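Local structure of cytochrome P450 (Novosphingobium aromaticivorans, 3OFT) at residues A[10-15]-A[40-45]; A[47-52]-A[300-305]; A[115-120]-A[146-151]; A[258-263]-A[361-366]. The protein is a haem-containing cytochrome P450, CYP101C1, built as a single chain of the mostly helical P450 fold with a smaller beta-rich region. One frame throughout, in Å; residues are numbered along the deposited sequence.

Contact 1: A[10-15]-A[40-45]; sequences RVVDFD and VWSTAN
Val12 and Ser42 face each other in a parallel pairing of two short strands, with Val11 and Trp41 paired beside them on the opposite face of the sheet. Trp41 N donates to Arg10 O (2.8 Å), Val12 N to Trp41 O, and Thr43 N to Val12 O. Beyond these bonds the side chain of Ser42 takes over. Ser42 CB rests 3.4 Å from Phe14 O and 3.9 Å from Val12 CG2. The hydroxyl, swung anti to the backbone N (chi1 172°), reaches past it so that Ser42 OG gives its proton to Phe14 O at 2.6 Å. Ser42 OG in turn accepts from Ala44 N at 3.1 Å, which makes an ST turn, and OG is thus gripped from both segments just where the regular strand pairing ends. Val12 spreads its two methyls over Val40, Val12 CG2 meeting Val40 CG2 at 3.8 Å, the two side chains crossing at about a right angle. Farther on, Asn45 ND2 bonds to Asp15 OD2 at 3.0 Å; the oxygen lies in the amide plane of Asn45, whereas the donor stands above the carboxylate plane. Asp15 OD2 also takes the backbone N-H of Phe17. Strand 11-12, helix 26-31 and strand 39-42 form a beta-alpha-beta unit at the outer end of the mixed sheet: the ring of Phe14 meets Trp30 of the helix and touches Ile50, and strand 48-51 continues the sheet on the far side of strand 39-42.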
loop_
_atom_site.group_PDB
_atom_site.type_symbol
_atom_site.label_atom_id
_atom_site.label_comp_id
_atom_site.label_asym_id
_atom_site.label_seq_id
_atom_site.Cartn_x
_atom_site.Cartn_y
_atom_site.Cartn_z
ATOM N N ARG A 10 3.708 29.144 6.396
ATOM C CA ARG A 10 3.580 27.759 5.889
ATOM C C ARG A 10 4.709 26.809 6.337
ATOM O O ARG A 10 4.690 25.630 5.971
ATOM C CB ARG A 10 3.528 27.753 4.346
ATOM C CG ARG A 10 2.451 28.622 3.675
ATOM C CD ARG A 10 1.055 28.227 4.088
ATOM N NE ARG A 10 -0.004 28.957 3.371
ATOM C CZ ARG A 10 -0.848 28.437 2.473
ATOM N NH1 ARG A 10 -0.767 27.161 2.103
ATOM N NH2 ARG A 10 -1.791 29.212 1.933
ATOM N N VAL A 11 5.692 27.285 7.102
ATOM C CA VAL A 11 6.861 26.454 7.456
ATOM C C VAL A 11 6.546 25.544 8.634
ATOM O O VAL A 11 5.998 26.004 9.629
ATOM C CB VAL A 11 8.124 27.297 7.783
ATOM C CG1 VAL A 11 9.274 26.402 8.266
ATOM C CG2 VAL A 11 8.553 28.128 6.577
ATOM N N VAL A 12 6.862 24.255 8.500
ATOM C CA VAL A 12 6.784 23.282 9.602
ATOM C C VAL A 12 8.076 22.479 9.628
ATOM O O VAL A 12 8.831 22.503 8.681
ATOM C CB VAL A 12 5.585 22.303 9.480
ATOM C CG1 VAL A 12 4.255 23.033 9.483
ATOM C CG2 VAL A 12 5.717 21.416 8.220
ATOM N N ASP A 13 8.325 21.738 10.696
ATOM C CA ASP A 13 9.470 20.846 10.674
ATOM C C ASP A 13 9.060 19.358 10.666
ATOM O O ASP A 13 9.907 18.457 10.828
ATOM C CB ASP A 13 10.389 21.181 11.841
ATOM C CG ASP A 13 9.755 20.873 13.173
ATOM O OD1 ASP A 13 10.478 20.888 14.203
ATOM O OD2 ASP A 13 8.529 20.630 13.204
ATOM N N PHE A 14 7.774 19.106 10.469
ATOM C CA PHE A 14 7.214 17.746 10.308
ATOM C C PHE A 14 8.100 16.756 9.539
ATOM O O PHE A 14 8.373 16.970 8.357
ATOM C CB PHE A 14 5.849 17.855 9.616
ATOM C CG PHE A 14 4.949 16.663 9.819
ATOM C CD1 PHE A 14 4.042 16.626 10.895
ATOM C CD2 PHE A 14 4.965 15.602 8.915
ATOM C CE1 PHE A 14 3.183 15.552 11.063
ATOM C CE2 PHE A 14 4.126 14.489 9.099
ATOM C CZ PHE A 14 3.206 14.492 10.172
ATOM N N ASP A 15 8.531 15.674 10.211
ATOM C CA ASP A 15 9.323 14.606 9.608
ATOM C C ASP A 15 8.394 13.467 9.177
ATOM O O ASP A 15 7.876 12.742 10.023
ATOM C CB ASP A 15 10.337 14.066 10.623
ATOM C CG ASP A 15 11.146 12.887 10.100
ATOM O OD1 ASP A 15 11.960 12.400 10.917
ATOM O OD2 ASP A 15 11.002 12.415 8.926
ATOM N N VAL A 40 1.878 22.969 3.418
ATOM C CA VAL A 40 2.968 23.422 4.312
ATOM C C VAL A 40 4.319 23.026 3.709
ATOM O O VAL A 40 4.390 22.113 2.862
ATOM C CB VAL A 40 2.817 22.888 5.794
ATOM C CG1 VAL A 40 1.612 23.523 6.478
ATOM C CG2 VAL A 40 2.708 21.355 5.874
ATOM N N TRP A 41 5.382 23.726 4.093
ATOM C CA TRP A 41 6.729 23.402 3.627
ATOM C C TRP A 41 7.472 22.872 4.810
ATOM O O TRP A 41 7.661 23.606 5.766
ATOM C CB TRP A 41 7.457 24.660 3.148
ATOM C CG TRP A 41 8.912 24.425 2.801
ATOM C CD1 TRP A 41 10.000 24.643 3.604
ATOM C CD2 TRP A 41 9.415 23.942 1.554
ATOM N NE1 TRP A 41 11.169 24.316 2.919
ATOM C CE2 TRP A 41 10.830 23.895 1.658
ATOM C CE3 TRP A 41 8.810 23.574 0.340
ATOM C CZ2 TRP A 41 11.645 23.481 0.607
ATOM C CZ3 TRP A 41 9.630 23.163 -0.713
ATOM C CH2 TRP A 41 11.034 23.131 -0.568
ATOM N N SER A 42 7.906 21.607 4.771
ATOM C CA SER A 42 8.676 21.067 5.886
ATOM C C SER A 42 10.139 21.304 5.589
ATOM O O SER A 42 10.583 21.120 4.462
ATOM C CB SER A 42 8.429 19.567 6.106
ATOM O OG SER A 42 9.336 19.054 7.069
ATOM N N THR A 43 10.883 21.719 6.619
ATOM C CA THR A 43 12.332 21.850 6.499
ATOM C C THR A 43 13.081 20.517 6.645
ATOM O O THR A 43 14.260 20.436 6.268
ATOM C CB THR A 43 12.873 22.821 7.539
ATOM O OG1 THR A 43 12.405 22.409 8.818
ATOM C CG2 THR A 43 12.363 24.222 7.257
ATOM N N ALA A 44 12.405 19.465 7.140
ATOM C CA ALA A 44 13.066 18.168 7.324
ATOM C C ALA A 44 13.201 17.492 5.968
ATOM O O ALA A 44 12.580 17.932 4.974
ATOM C CB ALA A 44 12.281 17.277 8.312
ATOM N N ASN A 45 14.042 16.462 5.925
ATOM C CA ASN A 45 14.242 15.612 4.742
ATOM C C ASN A 45 14.552 16.414 3.476
ATOM O O ASN A 45 13.996 16.149 2.404
ATOM C CB ASN A 45 13.030 14.704 4.541
ATOM C CG ASN A 45 12.856 13.740 5.691
ATOM O OD1 ASN A 45 13.744 12.931 5.979
ATOM N ND2 ASN A 45 11.761 13.876 6.409
#

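Contact 2: A[47-52]-A[300-305]; sequences GHWIAA and KGDLVY
Trp49 turns the edge of its indole to Asp302: Trp49 NE1 donates to Asp302 OD1 at 2.8 Å, and Asp302 CB lies in the plane of the ring. The carboxylate is twisted 48° against the indole. OD1, whose position is less certain, also accepts from Arg299 N. With chi1 of -60° the indole CG sits beside the backbone N of Trp49, which sets the pyrrole edge alongside Asp302 and Leu303, Trp49 CD1 coming within 3.5 Å of Leu303 O. Val304 shares this face of the sheet, its CG1 near Trp49 CB, and on the strand 39-42 side the indole meets the ring of Trp41 edge-to-face. Strands 48-51 and 303-307 are parallel neighbours in the mixed sheet of the P450 fold. Trp49 bonds through both its backbone N, to Leu303 O, and its backbone O, to Tyr305 N, before Ala51 N closes on Tyr305 O at 2.9 Å. On the other face His48 and Tyr305 lie side by side and point the same way, and His48 CB is 4.0 Å from Leu303 CB. The phenol leads away from strand 48-51, and the Tyr305 side chain comes to about 5 Å from the bound (2R,5R)-hexane-2,5-diol; its OH is hydrogen-bonded to Asn383, a residue of the diol pocket. Where the strands begin, a water donates to Gly47 O and accepts from Leu303 N, at 2.8 Å each.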
loop_
_atom_site.group_PDB
_atom_site.type_symbol
_atom_site.label_atom_id
_atom_site.label_comp_id
_atom_site.label_asym_id
_atom_site.label_seq_id
_atom_site.Cartn_x
_atom_site.Cartn_y
_atom_site.Cartn_z
ATOM N N GLY A 47 13.806 19.467 2.636
ATOM C CA GLY A 47 12.891 20.554 2.301
ATOM C C GLY A 47 11.909 20.164 1.202
ATOM O O GLY A 47 12.309 19.877 0.058
ATOM N N HIS A 48 10.624 20.166 1.548
ATOM C CA HIS A 48 9.575 19.697 0.618
ATOM C C HIS A 48 8.178 20.140 1.076
ATOM O O HIS A 48 7.947 20.340 2.279
ATOM C CB HIS A 48 9.656 18.161 0.458
ATOM C CG HIS A 48 9.194 17.398 1.660
ATOM N ND1 HIS A 48 10.060 16.898 2.615
ATOM C CD2 HIS A 48 7.955 17.029 2.045
ATOM C CE1 HIS A 48 9.360 16.260 3.546
ATOM N NE2 HIS A 48 8.081 16.361 3.241
ATOM N N TRP A 49 7.244 20.234 0.135
ATOM C CA TRP A 49 5.873 20.510 0.485
ATOM C C TRP A 49 5.176 19.285 1.043
ATOM O O TRP A 49 5.528 18.140 0.718
ATOM C CB TRP A 49 5.065 21.011 -0.719
ATOM C CG TRP A 49 5.554 22.306 -1.373
ATOM C CD1 TRP A 49 6.344 22.416 -2.496
ATOM C CD2 TRP A 49 5.252 23.644 -0.959
ATOM N NE1 TRP A 49 6.548 23.753 -2.786
ATOM C CE2 TRP A 49 5.901 24.519 -1.854
ATOM C CE3 TRP A 49 4.510 24.188 0.100
ATOM C CZ2 TRP A 49 5.781 25.919 -1.758
ATOM C CZ3 TRP A 49 4.416 25.587 0.217
ATOM C CH2 TRP A 49 5.063 26.431 -0.708
ATOM N N ILE A 50 4.179 19.532 1.880
ATOM C CA ILE A 50 3.270 18.474 2.327
ATOM C C ILE A 50 1.827 18.960 2.112
ATOM O O ILE A 50 1.439 20.059 2.597
ATOM C CB ILE A 50 3.434 18.084 3.825
ATOM C CG1 ILE A 50 4.841 17.576 4.156
ATOM C CG2 ILE A 50 2.354 17.056 4.199
ATOM C CD1 ILE A 50 5.189 17.485 5.697
ATOM N N ALA A 51 1.023 18.174 1.395
ATOM C CA ALA A 51 -0.382 18.541 1.223
ATOM C C ALA A 51 -1.097 18.161 2.526
ATOM O O ALA A 51 -0.964 17.037 2.974
ATOM C CB ALA A 51 -0.978 17.835 0.043
ATOM N N ALA A 52 -1.830 19.106 3.129
ATOM C CA ALA A 52 -2.278 18.971 4.507
ATOM C C ALA A 52 -3.769 19.240 4.681
ATOM O O ALA A 52 -4.230 19.527 5.779
ATOM C CB ALA A 52 -1.436 19.876 5.429
ATOM N N LYS A 300 8.639 24.477 -10.264
ATOM C CA LYS A 300 9.376 23.402 -10.945
ATOM C C LYS A 300 10.588 22.964 -10.145
ATOM O O LYS A 300 11.429 23.795 -9.770
ATOM C CB LYS A 300 9.924 23.841 -12.343
ATOM C CG LYS A 300 8.937 23.815 -13.482
ATOM C CD LYS A 300 9.485 24.640 -14.686
ATOM C CE LYS A 300 9.485 26.129 -14.360
ATOM N NZ LYS A 300 9.896 26.975 -15.513
ATOM N N GLY A 301 10.687 21.656 -9.920
ATOM C CA GLY A 301 11.774 21.092 -9.139
ATOM C C GLY A 301 11.477 20.883 -7.672
ATOM O O GLY A 301 12.234 20.174 -7.015
ATOM N N ASP A 302 10.453 21.539 -7.136
ATOM C CA ASP A 302 10.045 21.309 -5.747
ATOM C C ASP A 302 9.475 19.901 -5.641
ATOM O O ASP A 302 8.811 19.427 -6.577
ATOM C CB ASP A 302 8.912 22.256 -5.306
ATOM C CG ASP A 302 9.384 23.687 -5.019
ATOM O OD1 ASP A 302 8.510 24.511 -4.687
ATOM O OD2 ASP A 302 10.592 23.990 -5.135
ATOM N N LEU A 303 9.713 19.251 -4.502
ATOM C CA LEU A 303 9.022 17.980 -4.160
ATOM C C LEU A 303 7.761 18.229 -3.333
ATOM O O LEU A 303 7.706 19.178 -2.541
ATOM C CB LEU A 303 9.953 17.046 -3.382
ATOM C CG LEU A 303 10.892 16.045 -4.087
ATOM C CD1 LEU A 303 11.220 16.367 -5.535
ATOM C CD2 LEU A 303 12.135 15.725 -3.227
ATOM N N VAL A 304 6.759 17.374 -3.543
ATOM C CA VAL A 304 5.464 17.460 -2.874
ATOM C C VAL A 304 5.115 16.082 -2.294
ATOM O O VAL A 304 5.216 15.073 -3.008
ATOM C CB VAL A 304 4.334 17.842 -3.866
ATOM C CG1 VAL A 304 3.034 18.074 -3.093
ATOM C CG2 VAL A 304 4.740 19.073 -4.716
ATOM N N TYR A 305 4.741 16.038 -1.018
ATOM C CA TYR A 305 4.395 14.763 -0.364
ATOM C C TYR A 305 2.886 14.752 -0.118
ATOM O O TYR A 305 2.323 15.749 0.387
ATOM C CB TYR A 305 5.135 14.645 0.964
ATOM C CG TYR A 305 5.218 13.245 1.532
ATOM C CD1 TYR A 305 4.489 12.900 2.662
ATOM C CD2 TYR A 305 6.003 12.265 0.909
ATOM C CE1 TYR A 305 4.583 11.617 3.203
ATOM C CE2 TYR A 305 6.086 10.976 1.432
ATOM C CZ TYR A 305 5.369 10.673 2.574
ATOM O OH TYR A 305 5.458 9.414 3.119
HETATM O O HOH W 1 11.679 20.168 -2.659
#

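Contact 3: A[115-120]-A[146-151]; sequences PKVQAV and LNIFLT
Helices 107-128 and 144-152 run roughly antiparallel through this contact, their local axes 9.8 Å apart at 148° and closest in backbone where Val117 faces Ile148. Val120 and Thr151 bury the most surface. Val120 CG1, anti to the backbone N (chi1 164°), lies 3.6 Å from Asn147 CB and also touches Ile148 CG1, while Val120 CG2 passes alongside Thr151, 3.5 Å from Thr151 OG1. One turn earlier Val117 CG1 meets the tip of Ile148, CD1, at 3.7 Å, the two side chains crossing at about a right angle. These helices correspond to D and E of the P450 fold, which pack with the L helix in the helical core; accordingly Val117 also touches Met353 and Ile148 also touches Glu354, both of helix 348-365, and the Ile148 side chain comes to about 7 Å from the haem. No direct hydrogen bond joins the two segments. Asn147 instead directs OD1 to Arg164 NE, and a water donating to Val120 O accepts a weak bond from Asn147 ND2. Toward the exposed end, Thr151 CG2 lies against the aliphatic root of Lys116, 3.7 Å from Lys116 CB.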
loop_
_atom_site.group_PDB
_atom_site.type_symbol
_atom_site.label_atom_id
_atom_site.label_comp_id
_atom_site.label_asym_id
_atom_site.label_seq_id
_atom_site.Cartn_x
_atom_site.Cartn_y
_atom_site.Cartn_z
ATOM N N PRO A 115 -10.369 -18.535 -4.886
ATOM C CA PRO A 115 -10.228 -19.796 -4.148
ATOM C C PRO A 115 -8.793 -20.117 -3.722
ATOM O O PRO A 115 -8.571 -20.519 -2.575
ATOM C CB PRO A 115 -10.710 -20.836 -5.166
ATOM C CG PRO A 115 -11.730 -20.061 -5.985
ATOM C CD PRO A 115 -11.055 -18.746 -6.185
ATOM N N LYS A 116 -7.830 -19.950 -4.619
ATOM C CA LYS A 116 -6.432 -20.191 -4.237
ATOM C C LYS A 116 -5.956 -19.224 -3.153
ATOM O O LYS A 116 -5.308 -19.650 -2.209
ATOM C CB LYS A 116 -5.464 -20.143 -5.427
ATOM C CG LYS A 116 -5.486 -21.423 -6.261
ATOM C CD LYS A 116 -4.308 -21.485 -7.241
ATOM C CE LYS A 116 -4.682 -20.937 -8.603
ATOM N NZ LYS A 116 -3.523 -21.070 -9.569
ATOM N N VAL A 117 -6.289 -17.951 -3.286
ATOM C CA VAL A 117 -5.862 -16.947 -2.292
ATOM C C VAL A 117 -6.550 -17.215 -0.951
ATOM O O VAL A 117 -5.908 -17.175 0.096
ATOM C CB VAL A 117 -6.044 -15.501 -2.819
ATOM C CG1 VAL A 117 -5.645 -14.421 -1.775
ATOM C CG2 VAL A 117 -5.210 -15.317 -4.050
ATOM N N GLN A 118 -7.838 -17.545 -0.982
ATOM C CA GLN A 118 -8.524 -17.946 0.254
ATOM C C GLN A 118 -7.860 -19.145 0.911
ATOM O O GLN A 118 -7.722 -19.188 2.128
ATOM C CB GLN A 118 -10.020 -18.195 0.011
ATOM C CG GLN A 118 -10.874 -18.149 1.331
ATOM C CD GLN A 118 -12.380 -17.915 1.103
ATOM O OE1 GLN A 118 -12.800 -17.341 0.081
ATOM N NE2 GLN A 118 -13.192 -18.339 2.075
ATOM N N ALA A 119 -7.457 -20.139 0.128
ATOM C CA ALA A 119 -6.798 -21.317 0.715
ATOM C C ALA A 119 -5.462 -20.971 1.444
ATOM O O ALA A 119 -5.104 -21.555 2.480
ATOM C CB ALA A 119 -6.580 -22.377 -0.344
ATOM N N VAL A 120 -4.731 -20.010 0.885
ATOM C CA VAL A 120 -3.500 -19.511 1.505
ATOM C C VAL A 120 -3.792 -18.827 2.855
ATOM O O VAL A 120 -3.105 -19.102 3.859
ATOM C CB VAL A 120 -2.778 -18.509 0.562
ATOM C CG1 VAL A 120 -1.745 -17.708 1.329
ATOM C CG2 VAL A 120 -2.147 -19.256 -0.550
ATOM N N LEU A 146 3.557 -12.277 0.925
ATOM C CA LEU A 146 4.540 -13.065 0.173
ATOM C C LEU A 146 3.971 -14.410 -0.241
ATOM O O LEU A 146 4.173 -14.797 -1.384
ATOM C CB LEU A 146 5.859 -13.246 0.930
ATOM C CG LEU A 146 6.924 -13.996 0.091
ATOM C CD1 LEU A 146 7.377 -13.182 -1.158
ATOM C CD2 LEU A 146 8.149 -14.374 0.948
ATOM N N ASN A 147 3.277 -15.122 0.661
ATOM C CA ASN A 147 2.568 -16.348 0.261
ATOM C C ASN A 147 1.610 -16.132 -0.886
ATOM O O ASN A 147 1.512 -16.956 -1.813
ATOM C CB ASN A 147 1.817 -17.024 1.431
ATOM C CG ASN A 147 2.754 -17.595 2.477
ATOM O OD1 ASN A 147 3.977 -17.532 2.321
ATOM N ND2 ASN A 147 2.181 -18.125 3.578
ATOM N N ILE A 148 0.863 -15.034 -0.839
ATOM C CA ILE A 148 -0.030 -14.731 -1.951
ATOM C C ILE A 148 0.761 -14.493 -3.246
ATOM O O ILE A 148 0.395 -14.997 -4.312
ATOM C CB ILE A 148 -0.978 -13.564 -1.598
ATOM C CG1 ILE A 148 -1.986 -14.011 -0.526
ATOM C CG2 ILE A 148 -1.627 -12.992 -2.836
ATOM C CD1 ILE A 148 -2.787 -12.862 0.027
ATOM N N PHE A 149 1.868 -13.768 -3.145
ATOM C CA PHE A 149 2.672 -13.479 -4.345
ATOM C C PHE A 149 3.055 -14.754 -5.065
ATOM O O PHE A 149 2.966 -14.846 -6.300
ATOM C CB PHE A 149 3.965 -12.796 -3.950
ATOM C CG PHE A 149 4.884 -12.551 -5.107
ATOM C CD1 PHE A 149 4.620 -11.518 -6.011
ATOM C CD2 PHE A 149 5.984 -13.387 -5.322
ATOM C CE1 PHE A 149 5.494 -11.297 -7.091
ATOM C CE2 PHE A 149 6.857 -13.162 -6.393
ATOM C CZ PHE A 149 6.604 -12.106 -7.271
ATOM N N LEU A 150 3.541 -15.720 -4.289
ATOM C CA LEU A 150 3.980 -17.007 -4.851
ATOM C C LEU A 150 2.835 -17.737 -5.557
ATOM O O LEU A 150 3.034 -18.435 -6.589
ATOM C CB LEU A 150 4.514 -17.890 -3.715
ATOM C CG LEU A 150 6.002 -17.887 -3.360
ATOM C CD1 LEU A 150 6.859 -16.923 -4.159
ATOM C CD2 LEU A 150 6.276 -17.848 -1.872
ATOM N N THR A 151 1.630 -17.602 -4.996
ATOM C CA THR A 151 0.403 -18.068 -5.669
ATOM C C THR A 151 0.097 -17.308 -6.957
ATOM O O THR A 151 -0.194 -17.947 -7.991
ATOM C CB THR A 151 -0.814 -18.066 -4.695
ATOM O OG1 THR A 151 -0.468 -18.865 -3.561
ATOM C CG2 THR A 151 -2.052 -18.678 -5.334
HETATM O O HOH W 2 -0.285 -19.823 3.874
#

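Contact 4: A[258-263]-A[361-366]; sequences RLLRER and EWLGGM
Arg261 NH1 donates to Leu363 O between the C-terminal ends of two helices, a bond that is weak, at 3.3 Å and 148°, and doubtful, because the carbonyl oxygen is not securely placed and the arginine chain is modelled too close to it. The guanidinium also approaches Met366 O, but the angle there is too poor for a hydrogen bond. The helices, 254-262 and 348-365, correspond to J and L of the P450 fold and meet almost perpendicularly, their local axes crossing at -83° with 9.7 Å between them. A bend in the Arg261 chain at chi3 (-90°) brings its end round to the C-terminal end of helix 348-365, where the partial negative charge of the backbone carbonyls would probably suit a cation. Leu363 supplies the apolar half of the meeting. Leu363 CB lies 3.8 Å from Arg261 CG, and Leu363 CD2 is modelled over one face of the guanidinium, displaced toward the rim. The other methyl, Leu363 CD1, touches Leu260 CB at 3.5 Å. One leucine therefore packs against two successive residues of helix 254-262. Leu260 in turn touches Ile267 and Ala270 of helix 267-277, joining this corner to a third helix. At the last residue of helix 348-365, Gly365 O accepts from Arg129 NH1. Met366 N still bonds to Trp362 O at 2.9 Å, and the Met366 side chain folds back so that Met366 CG lies 3.7 Å above the indole plane of Trp362, over the centre of the ring.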
loop_
_atom_site.group_PDB
_atom_site.type_symbol
_atom_site.label_atom_id
_atom_site.label_comp_id
_atom_site.label_asym_id
_atom_site.label_seq_id
_atom_site.Cartn_x
_atom_site.Cartn_y
_atom_site.Cartn_z
ATOM N N ARG A 258 -18.669 -9.568 15.966
ATOM C CA ARG A 258 -19.965 -10.222 16.106
ATOM C C ARG A 258 -20.821 -9.945 14.896
ATOM O O ARG A 258 -21.428 -10.843 14.353
ATOM C CB ARG A 258 -20.700 -9.734 17.360
ATOM C CG ARG A 258 -20.149 -10.305 18.651
ATOM C CD ARG A 258 -21.067 -9.898 19.795
ATOM N NE ARG A 258 -20.619 -8.667 20.446
ATOM C CZ ARG A 258 -19.682 -8.646 21.389
ATOM N NH1 ARG A 258 -19.105 -9.783 21.775
ATOM N NH2 ARG A 258 -19.316 -7.498 21.937
ATOM N N LEU A 259 -20.879 -8.693 14.480
ATOM C CA LEU A 259 -21.636 -8.351 13.253
ATOM C C LEU A 259 -21.266 -9.183 12.030
ATOM O O LEU A 259 -22.143 -9.729 11.328
ATOM C CB LEU A 259 -21.464 -6.843 12.946
ATOM C CG LEU A 259 -22.108 -6.320 11.660
ATOM C CD1 LEU A 259 -23.643 -6.502 11.676
ATOM C CD2 LEU A 259 -21.702 -4.831 11.483
ATOM N N LEU A 260 -19.965 -9.280 11.736
ATOM C CA LEU A 260 -19.530 -9.957 10.526
ATOM C C LEU A 260 -19.528 -11.482 10.608
ATOM O O LEU A 260 -19.507 -12.156 9.572
ATOM C CB LEU A 260 -18.176 -9.410 10.017
ATOM C CG LEU A 260 -18.150 -7.901 9.802
ATOM C CD1 LEU A 260 -16.697 -7.426 9.525
ATOM C CD2 LEU A 260 -19.080 -7.496 8.669
ATOM N N ARG A 261 -19.538 -12.034 11.822
ATOM C CA ARG A 261 -19.782 -13.468 11.987
ATOM C C ARG A 261 -21.267 -13.832 11.846
ATOM O O ARG A 261 -21.591 -14.859 11.260
ATOM C CB ARG A 261 -19.134 -14.027 13.279
ATOM C CG ARG A 261 -17.597 -14.136 13.039
ATOM C CD ARG A 261 -16.709 -15.171 13.854
ATOM N NE ARG A 261 -16.289 -14.448 14.995
ATOM C CZ ARG A 261 -15.082 -14.099 15.425
ATOM N NH1 ARG A 261 -13.872 -14.508 14.969
ATOM N NH2 ARG A 261 -15.157 -13.314 16.458
ATOM N N GLU A 262 -22.140 -12.983 12.378
ATOM C CA GLU A 262 -23.582 -13.134 12.179
ATOM C C GLU A 262 -24.000 -12.893 10.719
ATOM O O GLU A 262 -24.844 -13.611 10.173
ATOM C CB GLU A 262 -24.329 -12.184 13.107
ATOM C CG GLU A 262 -25.817 -12.035 12.742
ATOM C CD GLU A 262 -26.718 -11.860 13.948
ATOM O OE1 GLU A 262 -27.899 -12.315 13.876
ATOM O OE2 GLU A 262 -26.245 -11.281 14.965
ATOM N N ARG A 263 -23.424 -11.867 10.095
ATOM C CA ARG A 263 -23.822 -11.496 8.741
ATOM C C ARG A 263 -22.586 -11.506 7.822
ATOM O O ARG A 263 -22.005 -10.469 7.538
ATOM C CB ARG A 263 -24.554 -10.126 8.775
ATOM C CG ARG A 263 -26.082 -10.236 9.117
ATOM C CD ARG A 263 -26.837 -10.483 7.797
ATOM N NE ARG A 263 -28.281 -10.346 7.890
ATOM C CZ ARG A 263 -29.081 -10.452 6.846
ATOM N NH1 ARG A 263 -28.563 -10.671 5.637
ATOM N NH2 ARG A 263 -30.399 -10.313 7.001
ATOM N N GLU A 361 -11.887 -15.805 6.233
ATOM C CA GLU A 361 -11.183 -16.891 6.902
ATOM C C GLU A 361 -10.903 -16.651 8.357
ATOM O O GLU A 361 -11.028 -17.601 9.156
ATOM C CB GLU A 361 -9.904 -17.259 6.158
ATOM C CG GLU A 361 -10.174 -18.030 4.874
ATOM C CD GLU A 361 -10.971 -19.337 5.088
ATOM O OE1 GLU A 361 -11.860 -19.624 4.259
ATOM O OE2 GLU A 361 -10.700 -20.066 6.064
ATOM N N TRP A 362 -10.533 -15.413 8.711
ATOM C CA TRP A 362 -10.171 -15.079 10.095
ATOM C C TRP A 362 -11.381 -15.108 11.001
ATOM O O TRP A 362 -11.363 -15.757 12.077
ATOM C CB TRP A 362 -9.489 -13.696 10.188
ATOM C CG TRP A 362 -8.802 -13.397 11.516
ATOM C CD1 TRP A 362 -9.262 -12.587 12.521
ATOM C CD2 TRP A 362 -7.534 -13.888 11.952
ATOM N NE1 TRP A 362 -8.353 -12.557 13.568
ATOM C CE2 TRP A 362 -7.285 -13.347 13.235
ATOM C CE3 TRP A 362 -6.598 -14.761 11.392
ATOM C CZ2 TRP A 362 -6.132 -13.653 13.977
ATOM C CZ3 TRP A 362 -5.439 -15.039 12.114
ATOM C CH2 TRP A 362 -5.219 -14.480 13.397
ATOM N N LEU A 363 -12.433 -14.411 10.576
ATOM C CA LEU A 363 -13.702 -14.438 11.291
ATOM C C LEU A 363 -14.363 -15.805 11.305
ATOM O O LEU A 363 -14.901 -16.200 12.327
ATOM C CB LEU A 363 -14.659 -13.394 10.715
ATOM C CG LEU A 363 -14.208 -11.953 10.965
ATOM C CD1 LEU A 363 -15.030 -10.966 10.126
ATOM C CD2 LEU A 363 -14.330 -11.591 12.409
ATOM N N GLY A 364 -14.360 -16.499 10.169
ATOM C CA GLY A 364 -14.973 -17.811 10.063
ATOM C C GLY A 364 -14.223 -18.876 10.850
ATOM O O GLY A 364 -14.843 -19.755 11.459
ATOM N N GLY A 365 -12.901 -18.797 10.873
ATOM C CA GLY A 365 -12.085 -19.838 11.503
ATOM C C GLY A 365 -11.653 -19.584 12.938
ATOM O O GLY A 365 -11.387 -20.522 13.694
ATOM N N MET A 366 -11.604 -18.323 13.336
ATOM C CA MET A 366 -11.105 -17.956 14.668
ATOM C C MET A 366 -12.251 -17.741 15.650
ATOM O O MET A 366 -13.344 -17.254 15.264
ATOM C CB MET A 366 -10.229 -16.684 14.605
ATOM C CG MET A 366 -8.963 -16.853 13.749
ATOM S SD MET A 366 -7.707 -17.925 14.530
ATOM C CE MET A 366 -7.296 -16.841 15.887
#

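Contacts 1 and 2 belong to one mixed sheet: strands 39-42 and 48-51 are neighbours, joined by Val40 O with Ile50 N and Ser42 N with His48 O. Contact 2 is the more buried and nearer the diol and haem; contact 1 lies toward the sheet's margin. Across the chain's centre, contacts 3 and 4 join helices instead: contact 4 contains the end of helix 348-365, and side chains of contact 3 touch that helix; Gln118 NE2 bonds to Glu361 OE1 between them. Backbone hydrogen bonds dominate the strand pairs. Contact 3, partly buried, is methyl packing, whereas contact 4, buried despite its outlying position, sets an arginine chain against a leucine.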